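Local coordinates for protein glycosyl transferase (Staphylococcus aureus, PDB 5TZJ) that belongs to glycosyl transferase family 2 and binds uridine-diphosphate-N-acetylglucosamine in a pocket beside a largely helical TarS-type linker region, at residues A176-L180 and V224-I228; P218-Y222 and Q273-L278; D243-A247 and R288-V293; F249-F254 and F281-V285. One frame throughout, in Å; residues are numbered along the deposited sequence.

Contact 1 of 4, residues A176-L180 and V224-I228; sequences AEDQL and VMRLI. With UD1 (uridine-diphosphate-N-acetylglucosamine), chain C.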
loop_
_atom_site.group_PDB
_atom_site.type_symbol
_atom_site.label_atom_id
_atom_site.label_comp_id
_atom_site.label_asym_id
_atom_site.label_seq_id
_atom_site.Cartn_x
_atom_site.Cartn_y
_atom_site.Cartn_z
ATOM N N ALA A 176 -1.785 5.283 4.462
ATOM C CA ALA A 176 -1.986 3.860 4.732
ATOM C C ALA A 176 -3.374 3.362 4.322
ATOM O O ALA A 176 -3.633 2.153 4.412
ATOM C CB ALA A 176 -1.721 3.486 6.199
ATOM N N GLU A 177 -4.245 4.239 3.815
ATOM C CA GLU A 177 -5.564 3.845 3.313
ATOM C C GLU A 177 -5.446 2.852 2.151
ATOM O O GLU A 177 -6.308 1.980 1.972
ATOM C CB GLU A 177 -6.363 5.134 2.943
ATOM C CG GLU A 177 -6.156 5.769 1.535
ATOM C CD GLU A 177 -4.681 6.105 1.102
ATOM O OE1 GLU A 177 -4.406 6.116 -0.126
ATOM O OE2 GLU A 177 -3.788 6.364 1.941
ATOM N N ASP A 178 -4.356 2.900 1.408
ATOM C CA ASP A 178 -4.252 2.001 0.261
ATOM C C ASP A 178 -3.937 0.584 0.710
ATOM O O ASP A 178 -4.286 -0.378 0.026
ATOM C CB ASP A 178 -3.182 2.520 -0.705
ATOM C CG ASP A 178 -1.874 2.953 0.013
ATOM O OD1 ASP A 178 -1.810 3.012 1.273
ATOM O OD2 ASP A 178 -0.900 3.255 -0.698
ATOM N N GLN A 179 -3.299 0.426 1.867
ATOM C CA GLN A 179 -2.798 -0.902 2.203
ATOM C C GLN A 179 -3.949 -1.883 2.354
ATOM O O GLN A 179 -3.872 -3.016 1.862
ATOM C CB GLN A 179 -1.972 -0.846 3.481
ATOM C CG GLN A 179 -0.655 -0.050 3.252
ATOM C CD GLN A 179 0.313 -0.208 4.402
ATOM O OE1 GLN A 179 0.360 -1.260 5.068
ATOM N NE2 GLN A 179 1.113 0.819 4.629
ATOM N N LEU A 180 -5.039 -1.445 3.001
ATOM C CA LEU A 180 -6.187 -2.331 3.209
ATOM C C LEU A 180 -6.886 -2.597 1.875
ATOM O O LEU A 180 -7.233 -3.739 1.560
ATOM C CB LEU A 180 -7.141 -1.683 4.231
ATOM C CG LEU A 180 -8.488 -2.377 4.569
ATOM C CD1 LEU A 180 -8.203 -3.800 5.075
ATOM C CD2 LEU A 180 -9.348 -1.564 5.581
ATOM N N VAL A 224 -5.765 0.670 10.817
ATOM C CA VAL A 224 -5.733 0.071 9.464
ATOM C C VAL A 224 -4.916 -1.228 9.479
ATOM O O VAL A 224 -5.230 -2.191 8.759
ATOM C CB VAL A 224 -5.127 1.054 8.451
ATOM C CG1 VAL A 224 -4.951 0.386 7.046
ATOM C CG2 VAL A 224 -5.921 2.426 8.406
ATOM N N MET A 225 -3.867 -1.279 10.300
ATOM C CA MET A 225 -3.076 -2.528 10.357
ATOM C C MET A 225 -3.908 -3.679 10.946
ATOM O O MET A 225 -3.915 -4.798 10.402
ATOM C CB MET A 225 -1.782 -2.307 11.155
ATOM C CG MET A 225 -0.820 -1.241 10.559
ATOM S SD MET A 225 -0.392 -1.510 8.834
ATOM C CE MET A 225 -1.333 -0.179 8.016
ATOM N N ARG A 226 -4.624 -3.412 12.050
ATOM C CA ARG A 226 -5.549 -4.388 12.626
ATOM C C ARG A 226 -6.586 -4.862 11.603
ATOM O O ARG A 226 -6.874 -6.061 11.504
ATOM C CB ARG A 226 -6.238 -3.770 13.852
ATOM C CG ARG A 226 -7.096 -4.753 14.639
ATOM C CD ARG A 226 -7.909 -4.040 15.712
ATOM N NE ARG A 226 -8.959 -3.220 15.091
ATOM C CZ ARG A 226 -10.076 -3.706 14.533
ATOM N NH1 ARG A 226 -10.312 -5.018 14.563
ATOM N NH2 ARG A 226 -10.988 -2.859 13.991
ATOM N N LEU A 227 -7.229 -3.927 10.884
ATOM C CA LEU A 227 -8.201 -4.347 9.873
ATOM C C LEU A 227 -7.570 -5.286 8.854
ATOM O O LEU A 227 -8.226 -6.212 8.368
ATOM C CB LEU A 227 -8.823 -3.125 9.150
ATOM C CG LEU A 227 -9.719 -2.246 10.023
ATOM C CD1 LEU A 227 -10.048 -0.891 9.389
ATOM C CD2 LEU A 227 -11.029 -2.992 10.283
ATOM N N ILE A 228 -6.310 -5.044 8.485
ATOM C CA ILE A 228 -5.625 -5.932 7.545
ATOM C C ILE A 228 -5.452 -7.315 8.138
ATOM O O ILE A 228 -5.681 -8.318 7.465
ATOM C CB ILE A 228 -4.275 -5.333 7.103
ATOM C CG1 ILE A 228 -4.522 -4.179 6.124
ATOM C CG2 ILE A 228 -3.442 -6.352 6.283
ATOM C CD1 ILE A 228 -3.247 -3.317 5.951
HETATM C "C1'" UD1 C . 1.575 7.864 -1.947
HETATM C "C2'" UD1 C . 0.846 6.816 -2.779
HETATM C "C3'" UD1 C . -0.555 7.302 -2.943
HETATM C "C4'" UD1 C . -1.208 7.154 -1.613
HETATM C "C5'" UD1 C . -0.601 8.206 -0.683
HETATM C "C6'" UD1 C . -1.187 8.097 0.695
HETATM C "C7'" UD1 C . 2.539 5.600 -4.179
HETATM C "C8'" UD1 C . 2.914 4.792 -2.949
HETATM N "N2'" UD1 C . 1.524 6.619 -4.091
HETATM O "O1'" UD1 C . 1.612 9.010 -2.714
HETATM O "O3'" UD1 C . -1.262 6.609 -4.010
HETATM O "O4'" UD1 C . -2.607 7.321 -1.740
HETATM O "O5'" UD1 C . 0.877 8.038 -0.613
HETATM O "O6'" UD1 C . -1.259 6.745 1.073
HETATM O "O7'" UD1 C . 3.082 5.428 -5.211
HETATM N N1 UD1 C . -5.282 13.932 -2.598
HETATM C C2 UD1 C . -6.747 14.136 -2.420
HETATM N N3 UD1 C . -7.279 14.804 -1.190
HETATM C C4 UD1 C . -6.335 15.239 -0.166
HETATM C C5 UD1 C . -4.863 15.008 -0.338
HETATM C C6 UD1 C . -4.351 14.347 -1.562
HETATM O O2 UD1 C . -7.486 13.776 -3.256
HETATM O O4 UD1 C . -6.756 15.770 0.809
HETATM C C1B UD1 C . -4.819 13.234 -3.770
HETATM C C2B UD1 C . -3.532 13.908 -4.501
HETATM O "O2'" UD1 C . -4.000 15.009 -5.377
HETATM C C3B UD1 C . -2.952 12.892 -5.139
HETATM C C4B UD1 C . -3.261 11.634 -4.301
HETATM O O4B UD1 C . -4.422 12.027 -3.370
HETATM O O3B UD1 C . -3.587 12.645 -6.483
HETATM C C5B UD1 C . -2.188 11.187 -3.475
HETATM O O5B UD1 C . -1.814 12.209 -2.592
HETATM P PA UD1 C . -0.209 12.591 -2.551
HETATM O O1A UD1 C . -0.002 13.883 -1.804
HETATM O O2A UD1 C . 0.339 12.665 -3.965
HETATM O O3A UD1 C . 0.475 11.291 -1.761
HETATM P PB UD1 C . 1.898 10.521 -2.104
HETATM O O1B UD1 C . 2.768 11.252 -3.102
HETATM O O2B UD1 C . 2.562 10.552 -0.736
#

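Contact 2 of 4, residues P218-Y222 and Q273-L278; sequences PEDFY and QWINAL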
loop_
_atom_site.group_PDB
_atom_site.type_symbol
_atom_site.label_atom_id
_atom_site.label_comp_id
_atom_site.label_asym_id
_atom_site.label_seq_id
_atom_site.Cartn_x
_atom_site.Cartn_y
_atom_site.Cartn_z
ATOM N N PRO A 218 -1.004 7.437 15.817
ATOM C CA PRO A 218 -0.744 5.986 15.899
ATOM C C PRO A 218 -2.043 5.218 15.956
ATOM O O PRO A 218 -2.165 4.133 15.382
ATOM C CB PRO A 218 0.061 5.835 17.212
ATOM C CG PRO A 218 0.553 7.177 17.538
ATOM C CD PRO A 218 -0.374 8.198 16.910
ATOM N N GLU A 219 -3.049 5.799 16.612
ATOM C CA GLU A 219 -4.345 5.148 16.706
ATOM C C GLU A 219 -4.935 4.890 15.312
ATOM O O GLU A 219 -5.384 3.779 15.012
ATOM C CB GLU A 219 -5.283 6.013 17.557
ATOM C CG GLU A 219 -4.827 6.181 19.043
ATOM C CD GLU A 219 -3.682 7.210 19.266
ATOM O OE1 GLU A 219 -3.325 7.984 18.339
ATOM O OE2 GLU A 219 -3.145 7.245 20.406
ATOM N N ASP A 220 -4.969 5.914 14.459
ATOM C CA ASP A 220 -5.558 5.712 13.128
ATOM C C ASP A 220 -4.691 4.787 12.280
ATOM O O ASP A 220 -5.206 3.917 11.571
ATOM C CB ASP A 220 -5.753 7.056 12.416
ATOM C CG ASP A 220 -6.802 7.889 13.066
ATOM O OD1 ASP A 220 -7.659 7.308 13.754
ATOM O OD2 ASP A 220 -6.782 9.109 12.903
ATOM N N PHE A 221 -3.364 4.966 12.327
ATOM C CA PHE A 221 -2.483 4.139 11.516
ATOM C C PHE A 221 -2.647 2.669 11.853
ATOM O O PHE A 221 -2.798 1.827 10.957
ATOM C CB PHE A 221 -1.017 4.557 11.718
ATOM C CG PHE A 221 -0.039 3.690 10.984
ATOM C CD1 PHE A 221 0.070 3.781 9.600
ATOM C CD2 PHE A 221 0.761 2.772 11.666
ATOM C CE1 PHE A 221 0.973 2.975 8.886
ATOM C CE2 PHE A 221 1.673 1.981 10.975
ATOM C CZ PHE A 221 1.778 2.081 9.567
ATOM N N TYR A 222 -2.590 2.332 13.154
ATOM C CA TYR A 222 -2.568 0.928 13.544
ATOM C C TYR A 222 -3.951 0.305 13.534
ATOM O O TYR A 222 -4.055 -0.918 13.505
ATOM C CB TYR A 222 -1.942 0.774 14.957
ATOM C CG TYR A 222 -0.423 0.944 14.939
ATOM C CD1 TYR A 222 0.394 0.009 14.296
ATOM C CD2 TYR A 222 0.185 2.058 15.529
ATOM C CE1 TYR A 222 1.782 0.189 14.242
ATOM C CE2 TYR A 222 1.602 2.214 15.493
ATOM C CZ TYR A 222 2.371 1.247 14.861
ATOM O OH TYR A 222 3.763 1.367 14.736
ATOM N N GLN A 273 1.521 5.882 23.743
ATOM C CA GLN A 273 0.463 5.911 22.734
ATOM C C GLN A 273 0.778 4.938 21.604
ATOM O O GLN A 273 -0.116 4.269 21.070
ATOM C CB GLN A 273 0.308 7.306 22.148
ATOM C CG GLN A 273 -0.119 8.370 23.090
ATOM C CD GLN A 273 0.058 9.758 22.450
ATOM O OE1 GLN A 273 -0.338 9.988 21.282
ATOM N NE2 GLN A 273 0.680 10.665 23.198
ATOM N N TRP A 274 2.044 4.892 21.198
ATOM C CA TRP A 274 2.456 3.980 20.125
ATOM C C TRP A 274 2.278 2.512 20.538
ATOM O O TRP A 274 1.761 1.704 19.760
ATOM C CB TRP A 274 3.917 4.257 19.712
ATOM C CG TRP A 274 4.064 5.479 18.858
ATOM C CD1 TRP A 274 3.868 6.784 19.247
ATOM C CD2 TRP A 274 4.346 5.515 17.448
ATOM N NE1 TRP A 274 4.052 7.631 18.169
ATOM C CE2 TRP A 274 4.347 6.878 17.059
ATOM C CE3 TRP A 274 4.616 4.522 16.477
ATOM C CZ2 TRP A 274 4.612 7.289 15.739
ATOM C CZ3 TRP A 274 4.919 4.927 15.154
ATOM C CH2 TRP A 274 4.903 6.306 14.807
ATOM N N ILE A 275 2.741 2.127 21.746
ATOM C CA ILE A 275 2.673 0.699 22.069
ATOM C C ILE A 275 1.233 0.272 22.336
ATOM O O ILE A 275 0.838 -0.868 22.040
ATOM C CB ILE A 275 3.617 0.342 23.251
ATOM C CG1 ILE A 275 3.960 -1.169 23.304
ATOM C CG2 ILE A 275 3.018 0.731 24.630
ATOM C CD1 ILE A 275 5.115 -1.625 22.326
ATOM N N ASN A 276 0.392 1.174 22.856
ATOM C CA ASN A 276 -1.001 0.805 23.006
ATOM C C ASN A 276 -1.655 0.584 21.627
ATOM O O ASN A 276 -2.378 -0.398 21.422
ATOM C CB ASN A 276 -1.712 1.862 23.854
ATOM C CG ASN A 276 -1.241 1.822 25.326
ATOM O OD1 ASN A 276 -0.840 0.764 25.845
ATOM N ND2 ASN A 276 -1.272 2.974 25.998
ATOM N N ALA A 277 -1.396 1.454 20.664
ATOM C CA ALA A 277 -2.012 1.257 19.341
ATOM C C ALA A 277 -1.403 0.055 18.609
ATOM O O ALA A 277 -2.128 -0.786 18.055
ATOM C CB ALA A 277 -1.863 2.504 18.480
ATOM N N LEU A 278 -0.064 -0.033 18.582
ATOM C CA LEU A 278 0.554 -1.215 17.985
ATOM C C LEU A 278 0.080 -2.493 18.666
ATOM O O LEU A 278 -0.180 -3.504 18.005
ATOM C CB LEU A 278 2.080 -1.093 18.049
ATOM C CG LEU A 278 2.892 -2.335 17.622
ATOM C CD1 LEU A 278 2.759 -2.474 16.098
ATOM C CD2 LEU A 278 4.346 -2.031 18.007
HETATM O O HOH W 1 -2.814 4.876 21.619
#

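Contact 3 of 4, residues D243-A247 and R288-V293; sequences DQILA and RVDALV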
loop_
_atom_site.group_PDB
_atom_site.type_symbol
_atom_site.label_atom_id
_atom_site.label_comp_id
_atom_site.label_asym_id
_atom_site.label_seq_id
_atom_site.Cartn_x
_atom_site.Cartn_y
_atom_site.Cartn_z
ATOM N N ASP A 243 -2.299 -17.884 7.730
ATOM C CA ASP A 243 -1.246 -17.577 8.701
ATOM C C ASP A 243 0.010 -17.139 7.984
ATOM O O ASP A 243 0.679 -16.181 8.400
ATOM C CB ASP A 243 -0.913 -18.805 9.569
ATOM C CG ASP A 243 -1.895 -19.024 10.728
ATOM O OD1 ASP A 243 -2.913 -18.268 10.846
ATOM O OD2 ASP A 243 -1.629 -19.952 11.552
ATOM N N GLN A 244 0.334 -17.828 6.889
ATOM C CA GLN A 244 1.555 -17.525 6.150
ATOM C C GLN A 244 1.472 -16.160 5.496
ATOM O O GLN A 244 2.462 -15.423 5.486
ATOM C CB GLN A 244 1.813 -18.599 5.094
ATOM C CG GLN A 244 3.019 -19.457 5.419
ATOM C CD GLN A 244 4.313 -18.621 5.574
ATOM O OE1 GLN A 244 4.465 -17.543 4.973
ATOM N NE2 GLN A 244 5.230 -19.108 6.394
ATOM N N ILE A 245 0.298 -15.793 4.954
ATOM C CA ILE A 245 0.136 -14.431 4.410
ATOM C C ILE A 245 0.250 -13.369 5.516
ATOM O O ILE A 245 0.925 -12.339 5.359
ATOM C CB ILE A 245 -1.186 -14.329 3.637
ATOM C CG1 ILE A 245 -1.084 -15.180 2.364
ATOM C CG2 ILE A 245 -1.599 -12.832 3.330
ATOM C CD1 ILE A 245 -2.481 -15.593 1.873
ATOM N N LEU A 246 -0.426 -13.574 6.633
ATOM C CA LEU A 246 -0.267 -12.634 7.752
ATOM C C LEU A 246 1.195 -12.492 8.171
ATOM O O LEU A 246 1.684 -11.369 8.355
ATOM C CB LEU A 246 -1.102 -13.088 8.921
ATOM C CG LEU A 246 -1.291 -12.148 10.105
ATOM C CD1 LEU A 246 -1.647 -10.676 9.682
ATOM C CD2 LEU A 246 -2.463 -12.700 10.975
ATOM N N ALA A 247 1.933 -13.621 8.288
ATOM C CA ALA A 247 3.347 -13.525 8.627
ATOM C C ALA A 247 4.108 -12.685 7.614
ATOM O O ALA A 247 4.917 -11.837 7.997
ATOM C CB ALA A 247 3.985 -14.936 8.743
ATOM N N ARG A 288 0.419 -18.061 17.416
ATOM C CA ARG A 288 1.063 -19.117 16.615
ATOM C C ARG A 288 1.707 -18.564 15.351
ATOM O O ARG A 288 2.590 -19.215 14.774
ATOM C CB ARG A 288 0.034 -20.184 16.229
ATOM C CG ARG A 288 -1.120 -19.603 15.287
ATOM C CD ARG A 288 -2.310 -20.544 15.065
ATOM N NE ARG A 288 -3.012 -20.021 13.881
ATOM C CZ ARG A 288 -4.215 -19.418 13.903
ATOM N NH1 ARG A 288 -4.929 -19.338 15.045
ATOM N NH2 ARG A 288 -4.731 -18.904 12.775
ATOM N N VAL A 289 1.292 -17.370 14.913
ATOM C CA VAL A 289 1.830 -16.819 13.687
ATOM C C VAL A 289 3.257 -16.356 13.904
ATOM O O VAL A 289 4.024 -16.253 12.939
ATOM C CB VAL A 289 0.935 -15.655 13.190
ATOM C CG1 VAL A 289 1.531 -14.994 11.939
ATOM C CG2 VAL A 289 -0.488 -16.142 12.957
ATOM N N ASP A 290 3.628 -16.060 15.159
ATOM C CA ASP A 290 4.940 -15.474 15.421
ATOM C C ASP A 290 6.047 -16.418 14.984
ATOM O O ASP A 290 7.111 -15.973 14.535
ATOM C CB ASP A 290 5.096 -15.173 16.914
ATOM C CG ASP A 290 4.134 -14.086 17.429
ATOM O OD1 ASP A 290 3.222 -13.679 16.649
ATOM O OD2 ASP A 290 4.249 -13.699 18.646
ATOM N N ALA A 291 5.787 -17.720 15.074
ATOM C CA ALA A 291 6.740 -18.757 14.681
ATOM C C ALA A 291 7.015 -18.715 13.193
ATOM O O ALA A 291 8.047 -19.248 12.744
ATOM C CB ALA A 291 6.203 -20.163 15.065
ATOM N N LEU A 292 6.149 -18.066 12.420
ATOM C CA LEU A 292 6.374 -17.995 10.981
ATOM C C LEU A 292 7.031 -16.708 10.509
ATOM O O LEU A 292 7.367 -16.639 9.323
ATOM C CB LEU A 292 5.055 -18.129 10.198
ATOM C CG LEU A 292 4.083 -19.240 10.582
ATOM C CD1 LEU A 292 2.795 -19.060 9.742
ATOM C CD2 LEU A 292 4.732 -20.569 10.367
ATOM N N VAL A 293 7.128 -15.654 11.343
ATOM C CA VAL A 293 7.753 -14.392 10.912
ATOM C C VAL A 293 9.275 -14.513 11.037
ATOM O O VAL A 293 9.764 -15.445 11.684
ATOM C CB VAL A 293 7.250 -13.192 11.737
ATOM C CG1 VAL A 293 5.723 -13.138 11.662
ATOM C CG2 VAL A 293 7.722 -13.312 13.211
#

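Contact 4 of 4, residues F249-F254 and F281-V285; sequences FLNRHF and FIQAV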
loop_
_atom_site.group_PDB
_atom_site.type_symbol
_atom_site.label_atom_id
_atom_site.label_comp_id
_atom_site.label_asym_id
_atom_site.label_seq_id
_atom_site.Cartn_x
_atom_site.Cartn_y
_atom_site.Cartn_z
ATOM N N PHE A 249 2.925 -10.334 5.690
ATOM C CA PHE A 249 2.530 -8.948 5.906
ATOM C C PHE A 249 3.265 -8.372 7.111
ATOM O O PHE A 249 3.688 -7.209 7.095
ATOM C CB PHE A 249 1.004 -8.808 6.108
ATOM C CG PHE A 249 0.596 -7.365 6.339
ATOM C CD1 PHE A 249 0.628 -6.454 5.290
ATOM C CD2 PHE A 249 0.371 -6.897 7.621
ATOM C CE1 PHE A 249 0.325 -5.087 5.501
ATOM C CE2 PHE A 249 0.054 -5.540 7.828
ATOM C CZ PHE A 249 0.041 -4.650 6.769
ATOM N N LEU A 250 3.433 -9.176 8.158
ATOM C CA LEU A 250 4.143 -8.680 9.343
ATOM C C LEU A 250 5.634 -8.453 9.045
ATOM O O LEU A 250 6.211 -7.472 9.513
ATOM C CB LEU A 250 3.948 -9.651 10.508
ATOM C CG LEU A 250 2.509 -9.754 11.055
ATOM C CD1 LEU A 250 2.385 -10.931 12.076
ATOM C CD2 LEU A 250 2.090 -8.431 11.740
ATOM N N ASN A 251 6.269 -9.327 8.230
ATOM C CA ASN A 251 7.661 -9.093 7.841
ATOM C C ASN A 251 7.821 -7.745 7.143
ATOM O O ASN A 251 8.745 -6.970 7.443
ATOM C CB ASN A 251 8.146 -10.202 6.900
ATOM C CG ASN A 251 8.381 -11.519 7.625
ATOM O OD1 ASN A 251 8.578 -11.574 8.854
ATOM N ND2 ASN A 251 8.366 -12.589 6.872
ATOM N N ARG A 252 6.972 -7.506 6.129
ATOM C CA ARG A 252 6.953 -6.237 5.424
ATOM C C ARG A 252 6.772 -5.071 6.397
ATOM O O ARG A 252 7.514 -4.077 6.350
ATOM C CB ARG A 252 5.814 -6.250 4.394
ATOM C CG ARG A 252 5.416 -4.835 3.915
ATOM C CD ARG A 252 3.864 -4.583 3.833
ATOM N NE ARG A 252 3.618 -3.130 3.764
ATOM C CZ ARG A 252 3.680 -2.413 2.647
ATOM N NH1 ARG A 252 3.886 -3.011 1.492
ATOM N NH2 ARG A 252 3.498 -1.086 2.681
ATOM N N HIS A 253 5.757 -5.170 7.241
ATOM C CA HIS A 253 5.336 -4.021 8.066
ATOM C C HIS A 253 6.442 -3.616 9.025
ATOM O O HIS A 253 6.826 -2.442 9.095
ATOM C CB HIS A 253 4.091 -4.384 8.849
ATOM C CG HIS A 253 3.694 -3.343 9.856
ATOM N ND1 HIS A 253 2.928 -2.254 9.506
ATOM C CD2 HIS A 253 3.982 -3.201 11.178
ATOM C CE1 HIS A 253 2.749 -1.482 10.571
ATOM N NE2 HIS A 253 3.374 -2.032 11.605
ATOM N N PHE A 254 7.016 -4.609 9.737
ATOM C CA PHE A 254 8.042 -4.326 10.737
ATOM C C PHE A 254 9.355 -3.925 10.101
ATOM O O PHE A 254 10.168 -3.268 10.772
ATOM C CB PHE A 254 8.260 -5.547 11.679
ATOM C CG PHE A 254 7.259 -5.612 12.807
ATOM C CD1 PHE A 254 5.976 -6.138 12.598
ATOM C CD2 PHE A 254 7.599 -5.125 14.066
ATOM C CE1 PHE A 254 5.058 -6.176 13.621
ATOM C CE2 PHE A 254 6.700 -5.183 15.095
ATOM C CZ PHE A 254 5.427 -5.693 14.891
ATOM N N PHE A 281 -3.133 -3.805 17.386
ATOM C CA PHE A 281 -2.967 -4.463 16.094
ATOM C C PHE A 281 -2.360 -5.867 16.290
ATOM O O PHE A 281 -2.928 -6.872 15.811
ATOM C CB PHE A 281 -2.104 -3.562 15.208
ATOM C CG PHE A 281 -1.284 -4.266 14.100
ATOM C CD1 PHE A 281 -1.857 -5.201 13.253
ATOM C CD2 PHE A 281 0.034 -3.853 13.859
ATOM C CE1 PHE A 281 -1.118 -5.784 12.205
ATOM C CE2 PHE A 281 0.785 -4.391 12.818
ATOM C CZ PHE A 281 0.208 -5.347 11.970
ATOM N N ILE A 282 -1.287 -5.964 17.080
ATOM C CA ILE A 282 -0.653 -7.290 17.266
ATOM C C ILE A 282 -1.578 -8.246 18.019
ATOM O O ILE A 282 -1.544 -9.453 17.775
ATOM C CB ILE A 282 0.714 -7.106 17.940
ATOM C CG1 ILE A 282 1.543 -6.158 17.082
ATOM C CG2 ILE A 282 1.492 -8.477 18.098
ATOM C CD1 ILE A 282 1.608 -6.656 15.578
ATOM N N GLN A 283 -2.516 -7.726 18.837
ATOM C CA GLN A 283 -3.423 -8.617 19.548
ATOM C C GLN A 283 -4.431 -9.285 18.627
ATOM O O GLN A 283 -4.997 -10.332 18.976
ATOM C CB GLN A 283 -4.116 -7.857 20.696
ATOM C CG GLN A 283 -3.176 -7.807 21.927
ATOM C CD GLN A 283 -3.655 -6.930 23.084
ATOM O OE1 GLN A 283 -4.804 -6.512 23.147
ATOM N NE2 GLN A 283 -2.745 -6.642 24.008
ATOM N N ALA A 284 -4.629 -8.752 17.448
ATOM C CA ALA A 284 -5.423 -9.452 16.459
ATOM C C ALA A 284 -4.651 -10.564 15.751
ATOM O O ALA A 284 -5.288 -11.308 15.003
ATOM C CB ALA A 284 -5.916 -8.459 15.387
ATOM N N VAL A 285 -3.330 -10.634 15.927
ATOM C CA VAL A 285 -2.488 -11.661 15.313
ATOM C C VAL A 285 -2.383 -12.836 16.282
ATOM O O VAL A 285 -1.863 -12.660 17.392
ATOM C CB VAL A 285 -1.103 -11.092 14.961
ATOM C CG1 VAL A 285 -0.115 -12.190 14.434
ATOM C CG2 VAL A 285 -1.230 -9.919 13.933
#

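Contact 1 of 4, residues A176-L180 and V224-I228
Leu180 and Ile228 bring the first turn of helix 177-188 against the middle of helix 218-233, with their CA atoms 5.7 Å apart. Leu180 covers the most surface: with CG anti to the backbone N (chi1 176°) and chi2 at 57°, its two methyls reach different partners. CD1 runs alongside Ile228 CG1 at 3.8 Å, the two chains passing in opposite directions, while CD2 meets CB and CD1 of Leu227. The far end of Ile228, CD1, continues to Gln179 CB (3.7 Å). Val224 CG1 touches both Leu180 CB and the carbonyl of Ala176, 3.4 Å from Ala176 O, the same oxygen that accepts the backbone N-H of Gln179. Met225 starts out away from the other helix but bends at chi2 and chi3, laying its CE 3.6 Å from Gln179 OE1 and also near Ala176 CB. Across the turn, on the pocket side, Glu177 grips the sugar of uridine-diphosphate-N-acetylglucosamine with both oxygens: O4' donates to Glu177 OE1 (2.7 Å) and O6' to Glu177 OE2 (2.7 Å). Arg75 forms a salt bridge to the same carboxylate. The contact thus backs a ligand-binding helix start with an apolar face of helix 218-233, and helix 239-256 closes it with Phe249 on Gln179 and Ile228, and His253 on Met225.

Contact 2 of 4, residues P218-Y222 and Q273-L278
Tyr222, with CG anti to its carbonyl carbon (chi1 -75°), lays one ring face on Leu278, whose CB sits 4.0 Å from the Tyr222 ring centroid and 12° off the normal, a CH-pi contact. CD1 of Leu278 reaches Tyr222 CE1 at 3.4 Å, and Trp274 CE3 meets the tyrosine edge near its plane. One turn earlier, Pro218 CG stands over the five-membered ring of Trp274, 3.7 Å from its centroid, a second CH-pi contact. Between these two CH-pi contacts, Ala277 CB fits against Pro218 O and Tyr222 CD2; the axes of the short segments come within 8.6 Å and run nearly parallel, at 23°. Phe221 covers the opposite face of the Tyr222 ring and itself has a cation-pi partner in Arg258; Phe262 lies nearly parallel to Trp274. One water donates to Glu219 OE2 (2.7 Å) and to Gln273 O (2.8 Å). The interface rests largely on CH-pi and other apolar contacts; the water bridge lies at its exposed margin, whereas the hydroxyl of buried Tyr222 is satisfied by a hydrogen bond with Thr259.

Contact 3 of 4, residues D243-A247 and R288-V293
Arg288 grips the carboxylate of Asp243 side-on, in a two-pronged salt bridge. Its NE donates to Asp243 OD2 at 2.7 Å, almost straight (167°) and in the guanidinium plane, while NH2 donates to Asp243 OD1 at 2.7 Å, more bent and tilted 20° out of that plane. Both oxygens use their syn lone pairs, and with the two flat groups only 25° apart the pairing should restrict rotation of either one. The arginine chain is extended from CG to NE, which lets this exposed residue span to the helix. Beyond the bridge the packing is apolar. Leu292 CD1 lies 3.7 Å from Asp243 CB, and Leu292 CB meets Ala247 CB at 3.7 Å; Val293 CG1 reaches the same alanine methyl (3.8 Å). Val289 puts CG1 near Asp243 O and Ala247 CB, and CG2 beside the carboxylate. Residues 288-292 have helical backbone angles without regular helical bonding, and lie against helix 239-256, whose Leu246 packs in turn on helix 218-233. Asp290 and Val293 connect the segment to helix 298-305 through Arg305, Arg298 and Leu301.

Contact 4 of 4, residues F249-F254 and F281-V285
Phe281 points its edge at the face of His253 in a T-shaped pair, the ring centroids 5.2 Å apart and the planes at 76°. Phe281 CE2 lies over the imidazole toward its rim, 3.7 Å from His253 NE2, an atom that is hydrogen-bonded to Thr259. Phe281 CZ touches the rim of Phe249, near that ring's plane, and Ile282 CD1 covers a face of Phe281 itself, offset toward its rim. The same methyl meets Phe254 edge-on, 4.0 Å from Phe254 CE1. Here, within the TarS-type linker domain, helix 239-256 packs against the C-terminal part of helix 271-282 and the type I beta turn from Ile282 to Val285. Leu250 CG, anti to the carbonyl carbon (chi1 -67°), turns its branches toward the other segment: CD1 comes tip to tip with Val285 CG1 at 3.7 Å, and CD2 slides along Phe281 to CZ at 3.6 Å. Met225 of helix 218-233 also packs on Phe281 and Phe249, while Leu301 of helix 298-305 touches Phe254 and Ile282.

Overall arrangement
Contact 1 alone of the four touches the bound uridine-diphosphate-N-acetylglucosamine, and the others extend into the helical linker. Helix 218-233 serves contacts 1 and 2, whose centres are about 13 Å apart and which meet where Ala176 CB lies 3.8 Å from Phe221 CE1. Contact 4 is centred about 11 Å from contact 1 and about 12 Å from contact 2; His253 joins it to both, with ND1 3.5 Å from Met225 SD and CE1 3.6 Å from Phe221 CE2. The Phe249 side chain and the ligand are about 13 Å apart at their nearest atoms. Contact 3, centred about 9 Å from contact 4, shares helix 239-256 with it and does not touch contacts 1 or 2.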